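Transcription termination factor FttA (Pyrococcus horikoshii, PDB 3AF6) probably terminates transcription as a zinc-dependent ribonuclease that cleaves nascent RNA at the exit channel of RNA polymerase and degrades the released RNA from its 5' end. Local coordinates at residues Y446-G451 / E487-F492; E505-I510 / F534-P539; Y603-R608 / R633-S638. All blocks are in the same frame, centred on the assembly; numbering follows the deposited sequence.

Contact 1. Residues Y446-G451 / E487-F492; sequences YARIGG and EGYNPF
Arg-448 and Tyr-489 meet across a wide backbone gap: the closest pair of CA atoms, Arg-448 CA and Pro-491 CA, is 9.7 Å apart. Arg-448 lies just beyond helix 435-447, at the second position of a type I beta turn from Ala-447 to Gly-450 that is closed by the bond from Gly-450 N to Ala-447 O (3.0 Å). Facing this turn, residues 487-492 form an irregular loop. An Asx turn shapes its far end: Asn-490 OD1 receives Phe-492 N at 3.2 Å, in the carbonyl plane and on a lone pair. Both segments belong to the beta-CASP region, where helix 435-447 connects two strands of the parallel sheet, 425-429 and 456-459, and the loop leads into edge strand 497-499. The contact therefore joins the end of a connecting helix to the approach to the sheet's edge. Two long side chains span the gap from opposite directions. A bend at chi3 of Arg-448 turns the guanidinium aside from the line of the aliphatic chain, leaving NH1 and CD both next to Tyr-489 OH; Tyr-489 reaches out with CG anti to the backbone N (chi1 -177°). Arg-448 NH1 donates to Tyr-489 OH at 2.8 Å, but the bond is weak, with an N-H...O angle of 126°. The guanidinium and ring planes are 18° apart, yet the approach is oblique and the groups do not stack. Beneath this surface bridge, Pro-491 packs on Met-441 and Glu-444 of helix 435-447, while Glu-444 and Glu-445 form long, weak ion pairs with Arg-448.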
loop_
_atom_site.group_PDB
_atom_site.type_symbol
_atom_site.label_atom_id
_atom_site.label_comp_id
_atom_site.label_asym_id
_atom_site.label_seq_id
_atom_site.Cartn_x
_atom_site.Cartn_y
_atom_site.Cartn_z
ATOM N N TYR A 446 -4.873 21.514 -15.179
ATOM C CA TYR A 446 -5.871 22.485 -15.564
ATOM C C TYR A 446 -5.445 23.850 -15.051
ATOM O O TYR A 446 -5.878 24.881 -15.564
ATOM C CB TYR A 446 -7.219 22.100 -14.968
ATOM C CG TYR A 446 -8.287 23.127 -15.193
ATOM C CD1 TYR A 446 -8.780 23.380 -16.469
ATOM C CD2 TYR A 446 -8.789 23.868 -14.128
ATOM C CE1 TYR A 446 -9.752 24.357 -16.683
ATOM C CE2 TYR A 446 -9.761 24.845 -14.324
ATOM C CZ TYR A 446 -10.237 25.090 -15.602
ATOM O OH TYR A 446 -11.172 26.090 -15.794
ATOM N N ALA A 447 -4.594 23.847 -14.031
ATOM C CA ALA A 447 -4.098 25.085 -13.443
ATOM C C ALA A 447 -3.102 25.779 -14.374
ATOM O O ALA A 447 -3.192 26.983 -14.601
ATOM C CB ALA A 447 -3.439 24.790 -12.100
ATOM N N ARG A 448 -2.163 25.000 -14.906
ATOM C CA ARG A 448 -1.127 25.497 -15.802
ATOM C C ARG A 448 -1.615 26.097 -17.113
ATOM O O ARG A 448 -0.807 26.581 -17.905
ATOM C CB ARG A 448 -0.130 24.386 -16.120
ATOM C CG ARG A 448 0.729 23.975 -14.944
ATOM C CD ARG A 448 1.584 22.779 -15.296
ATOM N NE ARG A 448 0.774 21.701 -15.853
ATOM C CZ ARG A 448 1.209 20.459 -16.035
ATOM N NH1 ARG A 448 2.452 20.136 -15.698
ATOM N NH2 ARG A 448 0.407 19.543 -16.562
ATOM N N ILE A 449 -2.919 26.060 -17.358
ATOM C CA ILE A 449 -3.447 26.639 -18.586
ATOM C C ILE A 449 -4.473 27.725 -18.272
ATOM O O ILE A 449 -5.268 28.121 -19.126
ATOM C CB ILE A 449 -4.062 25.547 -19.518
ATOM C CG1 ILE A 449 -5.333 24.943 -18.907
ATOM C CG2 ILE A 449 -3.019 24.465 -19.782
ATOM C CD1 ILE A 449 -6.618 25.653 -19.310
ATOM N N GLY A 450 -4.441 28.206 -17.034
ATOM C CA GLY A 450 -5.350 29.261 -16.623
ATOM C C GLY A 450 -6.789 28.834 -16.417
ATOM O O GLY A 450 -7.649 29.051 -17.281
ATOM N N GLY A 451 -7.051 28.230 -15.262
ATOM C CA GLY A 451 -8.397 27.789 -14.946
ATOM C C GLY A 451 -8.630 27.748 -13.449
ATOM O O GLY A 451 -9.769 27.809 -12.977
ATOM N N GLU A 487 13.642 16.235 -13.723
ATOM C CA GLU A 487 13.497 17.686 -13.777
ATOM C C GLU A 487 13.369 18.256 -12.370
ATOM O O GLU A 487 13.234 17.517 -11.392
ATOM C CB GLU A 487 12.258 18.086 -14.582
ATOM C CG GLU A 487 12.432 18.073 -16.099
ATOM C CD GLU A 487 12.846 16.717 -16.646
ATOM O OE1 GLU A 487 14.021 16.333 -16.469
ATOM O OE2 GLU A 487 11.993 16.031 -17.254
ATOM N N GLY A 488 13.430 19.579 -12.278
ATOM C CA GLY A 488 13.294 20.238 -10.994
ATOM C C GLY A 488 11.822 20.539 -10.820
ATOM O O GLY A 488 11.424 21.274 -9.916
ATOM N N TYR A 489 11.012 19.957 -11.703
ATOM C CA TYR A 489 9.566 20.152 -11.677
ATOM C C TYR A 489 8.846 19.109 -10.835
ATOM O O TYR A 489 9.361 18.015 -10.601
ATOM C CB TYR A 489 8.992 20.120 -13.096
ATOM C CG TYR A 489 7.503 20.389 -13.149
ATOM C CD1 TYR A 489 6.962 21.537 -12.560
ATOM C CD2 TYR A 489 6.633 19.503 -13.787
ATOM C CE1 TYR A 489 5.590 21.797 -12.606
ATOM C CE2 TYR A 489 5.258 19.755 -13.838
ATOM C CZ TYR A 489 4.745 20.903 -13.245
ATOM O OH TYR A 489 3.392 21.163 -13.291
ATOM N N ASN A 490 7.641 19.459 -10.396
ATOM C CA ASN A 490 6.833 18.571 -9.579
ATOM C C ASN A 490 5.428 19.154 -9.435
ATOM O O ASN A 490 5.237 20.172 -8.771
ATOM C CB ASN A 490 7.476 18.416 -8.204
ATOM C CG ASN A 490 7.077 17.136 -7.526
ATOM O OD1 ASN A 490 5.891 16.840 -7.391
ATOM N ND2 ASN A 490 8.066 16.361 -7.096
ATOM N N PRO A 491 4.424 18.514 -10.055
ATOM C CA PRO A 491 3.036 18.983 -9.987
ATOM C C PRO A 491 2.428 18.976 -8.582
ATOM O O PRO A 491 1.423 19.641 -8.334
ATOM C CB PRO A 491 2.308 18.043 -10.943
ATOM C CG PRO A 491 3.080 16.777 -10.801
ATOM C CD PRO A 491 4.512 17.270 -10.837
ATOM N N PHE A 492 3.031 18.221 -7.670
ATOM C CA PHE A 492 2.536 18.153 -6.298
ATOM C C PHE A 492 2.973 19.391 -5.526
ATOM O O PHE A 492 2.290 19.835 -4.602
ATOM C CB PHE A 492 3.065 16.897 -5.595
ATOM C CG PHE A 492 2.591 15.612 -6.212
ATOM C CD1 PHE A 492 3.506 14.676 -6.684
ATOM C CD2 PHE A 492 1.230 15.350 -6.341
ATOM C CE1 PHE A 492 3.074 13.497 -7.280
ATOM C CE2 PHE A 492 0.785 14.174 -6.934
ATOM C CZ PHE A 492 1.709 13.245 -7.406
#

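Contact 2. Residues E505-I510 / F534-P539; sequences ERQDII and FKQLAP
Gln-536 and Ile-510 bury most of the surface here, 70 and 61 Å² respectively, and Gln-507 adds a smaller share. The backbones of Ile-510 and Gln-536 mark the closest approach of the two segments, with Ile-510 CA 7.3 Å from Gln-536 CA. The side chains of Ile-510 and Gln-536 cross at about a right angle. Ile-510 CG2, anti to its backbone N, spans the glutamine chain: it lies 3.6 Å from Gln-536 CB and 3.5 Å from Gln-536 CD. Ile-510 CD1 also approaches Gln-536 CD, at 3.9 Å, so that both branches of the isoleucine meet the amide carbon. Gln-536 is extended beyond CG (chi2 -158°), which carries its amide past the isoleucine to Gln-507. That residue starts away from the opposing helix and turns back through a bend at chi2 (58°). The two amide groups meet nearly coplanar, their planes 19° apart. The placement of oxygen and nitrogen in both amides is doubtful, so the polar contact between them remains undecided. These helices, 503-511 and 529-537, pack side by side as successive connections of the parallel beta-CASP sheet: the first joins strand 497-499 to 516-520, the second joins 516-520 to 544-547. Arg-506, on the first helix, forms a salt bridge with Asp-459 at the end of strand 456-459, whereas Phe-534 on the second packs against helix 556-561. Near the surface, the interhelical seam thus combines a branched aliphatic side chain with two amides; the isoleucine packs on the glutamine chain up to the amide carbon whichever way the amide is turned, while any added stability from amide pairing depends on that turn.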
loop_
_atom_site.group_PDB
_atom_site.type_symbol
_atom_site.label_atom_id
_atom_site.label_comp_id
_atom_site.label_asym_id
_atom_site.label_seq_id
_atom_site.Cartn_x
_atom_site.Cartn_y
_atom_site.Cartn_z
ATOM N N GLU A 505 -7.490 27.304 11.158
ATOM C CA GLU A 505 -7.501 27.650 9.742
ATOM C C GLU A 505 -8.715 27.046 9.046
ATOM O O GLU A 505 -9.300 27.656 8.153
ATOM C CB GLU A 505 -6.204 27.174 9.081
ATOM C CG GLU A 505 -6.088 27.510 7.597
ATOM C CD GLU A 505 -4.655 27.442 7.088
ATOM O OE1 GLU A 505 -3.931 26.502 7.470
ATOM O OE2 GLU A 505 -4.253 28.322 6.297
ATOM N N ARG A 506 -9.092 25.847 9.473
ATOM C CA ARG A 506 -10.242 25.153 8.909
ATOM C C ARG A 506 -11.510 25.944 9.187
ATOM O O ARG A 506 -12.347 26.138 8.308
ATOM C CB ARG A 506 -10.363 23.769 9.536
ATOM C CG ARG A 506 -11.581 22.974 9.096
ATOM C CD ARG A 506 -11.588 21.655 9.826
ATOM N NE ARG A 506 -10.270 21.040 9.744
ATOM C CZ ARG A 506 -9.734 20.285 10.695
ATOM N NH1 ARG A 506 -8.524 19.771 10.523
ATOM N NH2 ARG A 506 -10.403 20.048 11.818
ATOM N N GLN A 507 -11.646 26.391 10.428
ATOM C CA GLN A 507 -12.814 27.151 10.832
ATOM C C GLN A 507 -12.905 28.431 10.003
ATOM O O GLN A 507 -13.974 28.786 9.507
ATOM C CB GLN A 507 -12.737 27.477 12.326
ATOM C CG GLN A 507 -14.076 27.842 12.922
ATOM C CD GLN A 507 -15.100 26.736 12.743
ATOM O OE1 GLN A 507 -14.960 25.653 13.317
ATOM N NE2 GLN A 507 -16.132 26.996 11.936
ATOM N N ASP A 508 -11.777 29.114 9.848
ATOM C CA ASP A 508 -11.739 30.338 9.058
ATOM C C ASP A 508 -12.326 30.072 7.674
ATOM O O ASP A 508 -13.321 30.693 7.277
ATOM C CB ASP A 508 -10.299 30.830 8.914
ATOM C CG ASP A 508 -9.657 31.137 10.248
ATOM O OD1 ASP A 508 -8.461 31.499 10.267
ATOM O OD2 ASP A 508 -10.354 31.018 11.279
ATOM N N ILE A 509 -11.704 29.140 6.952
ATOM C CA ILE A 509 -12.131 28.762 5.607
ATOM C C ILE A 509 -13.647 28.605 5.507
ATOM O O ILE A 509 -14.274 29.112 4.577
ATOM C CB ILE A 509 -11.474 27.430 5.162
ATOM C CG1 ILE A 509 -9.948 27.539 5.244
ATOM C CG2 ILE A 509 -11.884 27.101 3.736
ATOM C CD1 ILE A 509 -9.216 26.270 4.868
ATOM N N ILE A 510 -14.229 27.897 6.467
ATOM C CA ILE A 510 -15.668 27.664 6.485
ATOM C C ILE A 510 -16.418 28.979 6.641
ATOM O O ILE A 510 -17.374 29.253 5.910
ATOM C CB ILE A 510 -16.055 26.731 7.648
ATOM C CG1 ILE A 510 -15.237 25.439 7.557
ATOM C CG2 ILE A 510 -17.545 26.425 7.600
ATOM C CD1 ILE A 510 -15.297 24.573 8.798
ATOM N N PHE A 534 -18.732 19.132 5.566
ATOM C CA PHE A 534 -20.061 18.685 5.158
ATOM C C PHE A 534 -21.142 19.321 6.018
ATOM O O PHE A 534 -21.981 20.073 5.515
ATOM C CB PHE A 534 -20.195 17.166 5.251
ATOM C CG PHE A 534 -21.606 16.678 5.050
ATOM C CD1 PHE A 534 -22.220 16.777 3.808
ATOM C CD2 PHE A 534 -22.336 16.156 6.118
ATOM C CE1 PHE A 534 -23.544 16.369 3.626
ATOM C CE2 PHE A 534 -23.659 15.746 5.949
ATOM C CZ PHE A 534 -24.265 15.853 4.697
ATOM N N LYS A 535 -21.113 19.007 7.312
ATOM C CA LYS A 535 -22.078 19.539 8.271
ATOM C C LYS A 535 -22.298 21.033 8.087
ATOM O O LYS A 535 -23.436 21.498 7.998
ATOM C CB LYS A 535 -21.593 19.308 9.707
ATOM C CG LYS A 535 -21.735 17.897 10.239
ATOM C CD LYS A 535 -21.253 17.838 11.683
ATOM C CE LYS A 535 -21.486 16.467 12.303
ATOM N NZ LYS A 535 -21.021 16.402 13.719
ATOM N N GLN A 536 -21.201 21.783 8.026
ATOM C CA GLN A 536 -21.289 23.224 7.900
ATOM C C GLN A 536 -21.665 23.794 6.544
ATOM O O GLN A 536 -22.108 24.939 6.465
ATOM C CB GLN A 536 -19.990 23.861 8.380
ATOM C CG GLN A 536 -19.771 23.696 9.870
ATOM C CD GLN A 536 -18.819 24.725 10.432
ATOM O OE1 GLN A 536 -19.022 25.928 10.259
ATOM N NE2 GLN A 536 -17.776 24.264 11.118
ATOM N N LEU A 537 -21.504 23.024 5.474
ATOM C CA LEU A 537 -21.849 23.546 4.159
ATOM C C LEU A 537 -23.225 23.079 3.685
ATOM O O LEU A 537 -23.913 23.790 2.957
ATOM C CB LEU A 537 -20.777 23.151 3.138
ATOM C CG LEU A 537 -19.339 23.598 3.441
ATOM C CD1 LEU A 537 -18.419 23.137 2.336
ATOM C CD2 LEU A 537 -19.272 25.109 3.566
ATOM N N ALA A 538 -23.631 21.894 4.127
ATOM C CA ALA A 538 -24.908 21.301 3.728
ATOM C C ALA A 538 -26.094 22.252 3.538
ATOM O O ALA A 538 -26.761 22.219 2.504
ATOM C CB ALA A 538 -25.288 20.191 4.713
ATOM N N PRO A 539 -26.382 23.103 4.536
ATOM C CA PRO A 539 -27.508 24.038 4.428
ATOM C C PRO A 539 -27.487 24.989 3.230
ATOM O O PRO A 539 -28.483 25.120 2.524
ATOM C CB PRO A 539 -27.459 24.788 5.757
ATOM C CG PRO A 539 -26.922 23.763 6.689
ATOM C CD PRO A 539 -25.788 23.169 5.883
#

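Contact 3. Residues Y603-R608 / R633-S638; sequences YVAKVR and RKFGIS
Phe-635 projects its ring from the end of helix 621-635 onto Val-604 and Ala-605, near the end of helix 597-606. With chi1 at -58°, its CG stands beside the backbone N and anti to the carbonyl carbon, and the ring is carried toward the neighbouring helix. Successive parts of the ring then serve different partners. Phe-635 CD2 lies 3.7 Å from Val-604 CG1, and Phe-635 CE2 is 3.8 Å from Val-604 CB; around the ring, Phe-635 CE1 is 3.9 Å from Ala-605 CB. Both approaches are oblique. On one face, Lys-634 CG sits over the ring centre, 4.1 Å above the plane, and Met-601 of helix 597-606 also touches the phenylalanine. Val-604 uses the same methyl twice: CG1, anti to the backbone N (chi1 -178°), meets Phe-635 and, at 4.0 Å, Ile-637 CD1. Ile-637 can reach it because chi2 is extended (176°), which takes CD1 well away from its backbone. Gly-636, with positive phi, breaks the helix between these two hydrophobic residues and lets the chain turn into strand 638-640. Helix 621-635 is the connection of a beta-alpha-beta unit whose parallel strands, 613-617 and 638-640, are neighbours at one edge of a mixed metallo-beta-lactamase sheet; the N-terminal part gives the other strands. Val-604 and Ile-637 both rest on Ile-614 of strand 613-617, and Val-604 also meets Met-391 of strand 388-392. No hydrogen bond crosses between the segments: their cohesion is apolar, passing from the ring near the surface to the buried valine and isoleucine on the sheet.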
loop_
_atom_site.group_PDB
_atom_site.type_symbol
_atom_site.label_atom_id
_atom_site.label_comp_id
_atom_site.label_asym_id
_atom_site.label_seq_id
_atom_site.Cartn_x
_atom_site.Cartn_y
_atom_site.Cartn_z
ATOM N N TYR A 603 -10.075 -7.331 -18.551
ATOM C CA TYR A 603 -8.900 -7.841 -17.851
ATOM C C TYR A 603 -8.873 -9.356 -17.976
ATOM O O TYR A 603 -7.804 -9.968 -18.057
ATOM C CB TYR A 603 -8.925 -7.468 -16.360
ATOM C CG TYR A 603 -7.671 -7.902 -15.629
ATOM C CD1 TYR A 603 -6.476 -7.185 -15.768
ATOM C CD2 TYR A 603 -7.644 -9.087 -14.896
ATOM C CE1 TYR A 603 -5.281 -7.646 -15.200
ATOM C CE2 TYR A 603 -6.465 -9.557 -14.332
ATOM C CZ TYR A 603 -5.287 -8.831 -14.489
ATOM O OH TYR A 603 -4.117 -9.298 -13.940
ATOM N N VAL A 604 -10.055 -9.965 -17.981
ATOM C CA VAL A 604 -10.143 -11.411 -18.088
ATOM C C VAL A 604 -9.692 -11.800 -19.484
ATOM O O VAL A 604 -8.860 -12.695 -19.653
ATOM C CB VAL A 604 -11.587 -11.910 -17.841
ATOM C CG1 VAL A 604 -11.632 -13.432 -17.902
ATOM C CG2 VAL A 604 -12.077 -11.423 -16.479
ATOM N N ALA A 605 -10.232 -11.113 -20.482
ATOM C CA ALA A 605 -9.877 -11.368 -21.880
ATOM C C ALA A 605 -8.358 -11.322 -22.102
ATOM O O ALA A 605 -7.789 -12.219 -22.725
ATOM C CB ALA A 605 -10.568 -10.352 -22.783
ATOM N N LYS A 606 -7.710 -10.290 -21.571
ATOM C CA LYS A 606 -6.270 -10.120 -21.733
ATOM C C LYS A 606 -5.358 -10.876 -20.761
ATOM O O LYS A 606 -4.213 -11.160 -21.104
ATOM C CB LYS A 606 -5.899 -8.638 -21.639
ATOM C CG LYS A 606 -6.652 -7.708 -22.571
ATOM C CD LYS A 606 -5.938 -7.544 -23.905
ATOM C CE LYS A 606 -6.469 -6.334 -24.673
ATOM N NZ LYS A 606 -7.948 -6.401 -24.892
ATOM N N VAL A 607 -5.821 -11.197 -19.557
ATOM C CA VAL A 607 -4.923 -11.870 -18.623
ATOM C C VAL A 607 -4.291 -13.119 -19.233
ATOM O O VAL A 607 -4.940 -13.876 -19.964
ATOM C CB VAL A 607 -5.623 -12.208 -17.287
ATOM C CG1 VAL A 607 -6.755 -13.173 -17.504
ATOM C CG2 VAL A 607 -4.612 -12.760 -16.316
ATOM N N ARG A 608 -3.015 -13.326 -18.921
ATOM C CA ARG A 608 -2.260 -14.446 -19.472
ATOM C C ARG A 608 -1.248 -14.993 -18.459
ATOM O O ARG A 608 -0.534 -14.219 -17.802
ATOM C CB ARG A 608 -1.514 -13.950 -20.720
ATOM C CG ARG A 608 -1.416 -14.919 -21.855
ATOM C CD ARG A 608 -2.786 -15.270 -22.403
ATOM N NE ARG A 608 -3.520 -14.116 -22.909
ATOM C CZ ARG A 608 -4.710 -14.209 -23.499
ATOM N NH1 ARG A 608 -5.280 -15.397 -23.649
ATOM N NH2 ARG A 608 -5.332 -13.127 -23.941
ATOM N N ARG A 633 -20.198 -17.098 -19.008
ATOM C CA ARG A 633 -21.006 -17.073 -20.208
ATOM C C ARG A 633 -20.247 -16.554 -21.426
ATOM O O ARG A 633 -20.428 -17.059 -22.530
ATOM C CB ARG A 633 -22.248 -16.225 -19.944
ATOM C CG ARG A 633 -23.353 -16.347 -20.967
ATOM C CD ARG A 633 -24.676 -16.001 -20.305
ATOM N NE ARG A 633 -24.559 -14.763 -19.540
ATOM C CZ ARG A 633 -25.303 -14.464 -18.480
ATOM N NH1 ARG A 633 -26.227 -15.319 -18.055
ATOM N NH2 ARG A 633 -25.114 -13.313 -17.838
ATOM N N LYS A 634 -19.380 -15.563 -21.227
ATOM C CA LYS A 634 -18.635 -14.994 -22.343
ATOM C C LYS A 634 -17.297 -15.642 -22.642
ATOM O O LYS A 634 -16.835 -15.600 -23.780
ATOM C CB LYS A 634 -18.407 -13.498 -22.132
ATOM C CG LYS A 634 -17.650 -12.842 -23.277
ATOM C CD LYS A 634 -17.601 -11.351 -23.102
ATOM C CE LYS A 634 -16.919 -10.668 -24.261
ATOM N NZ LYS A 634 -16.929 -9.194 -24.030
ATOM N N PHE A 635 -16.671 -16.248 -21.639
ATOM C CA PHE A 635 -15.371 -16.866 -21.861
ATOM C C PHE A 635 -15.388 -18.365 -21.634
ATOM O O PHE A 635 -14.466 -19.080 -22.044
ATOM C CB PHE A 635 -14.329 -16.226 -20.944
ATOM C CG PHE A 635 -14.197 -14.738 -21.117
ATOM C CD1 PHE A 635 -13.673 -14.204 -22.284
ATOM C CD2 PHE A 635 -14.605 -13.867 -20.108
ATOM C CE1 PHE A 635 -13.554 -12.822 -22.448
ATOM C CE2 PHE A 635 -14.488 -12.481 -20.268
ATOM C CZ PHE A 635 -13.962 -11.963 -21.440
ATOM N N GLY A 636 -16.436 -18.848 -20.978
ATOM C CA GLY A 636 -16.522 -20.268 -20.705
ATOM C C GLY A 636 -15.552 -20.696 -19.618
ATOM O O GLY A 636 -15.256 -21.881 -19.487
ATOM N N ILE A 637 -15.051 -19.741 -18.840
ATOM C CA ILE A 637 -14.126 -20.047 -17.758
ATOM C C ILE A 637 -14.906 -20.386 -16.471
ATOM O O ILE A 637 -15.920 -19.744 -16.167
ATOM C CB ILE A 637 -13.198 -18.836 -17.488
ATOM C CG1 ILE A 637 -12.357 -18.545 -18.731
ATOM C CG2 ILE A 637 -12.302 -19.103 -16.285
ATOM C CD1 ILE A 637 -11.467 -17.315 -18.613
ATOM N N SER A 638 -14.449 -21.396 -15.726
ATOM C CA SER A 638 -15.109 -21.761 -14.472
ATOM C C SER A 638 -15.032 -20.595 -13.508
ATOM O O SER A 638 -13.938 -20.129 -13.178
ATOM C CB SER A 638 -14.430 -22.955 -13.807
ATOM O OG SER A 638 -14.812 -24.176 -14.409
#

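The three contacts are separate and follow one another along the chain. Contacts 1 and 2 share the beta-CASP region, where their centres are 28 Å apart and their nearest atoms about 15 Å; both concern connections of its parallel sheet. Contact 3 belongs to the metallo-beta-lactamase part, its centre 40 Å from that of contact 1 and 48 Å from that of contact 2; its nearest atoms are about 23 Å from contact 1 and about 34 Å from contact 2. All three lie away from the annotated zinc sites. Contact 3 has the clearest topological tie to them: strand 613-617, beneath its helices, leads directly to the zinc ligand His-618.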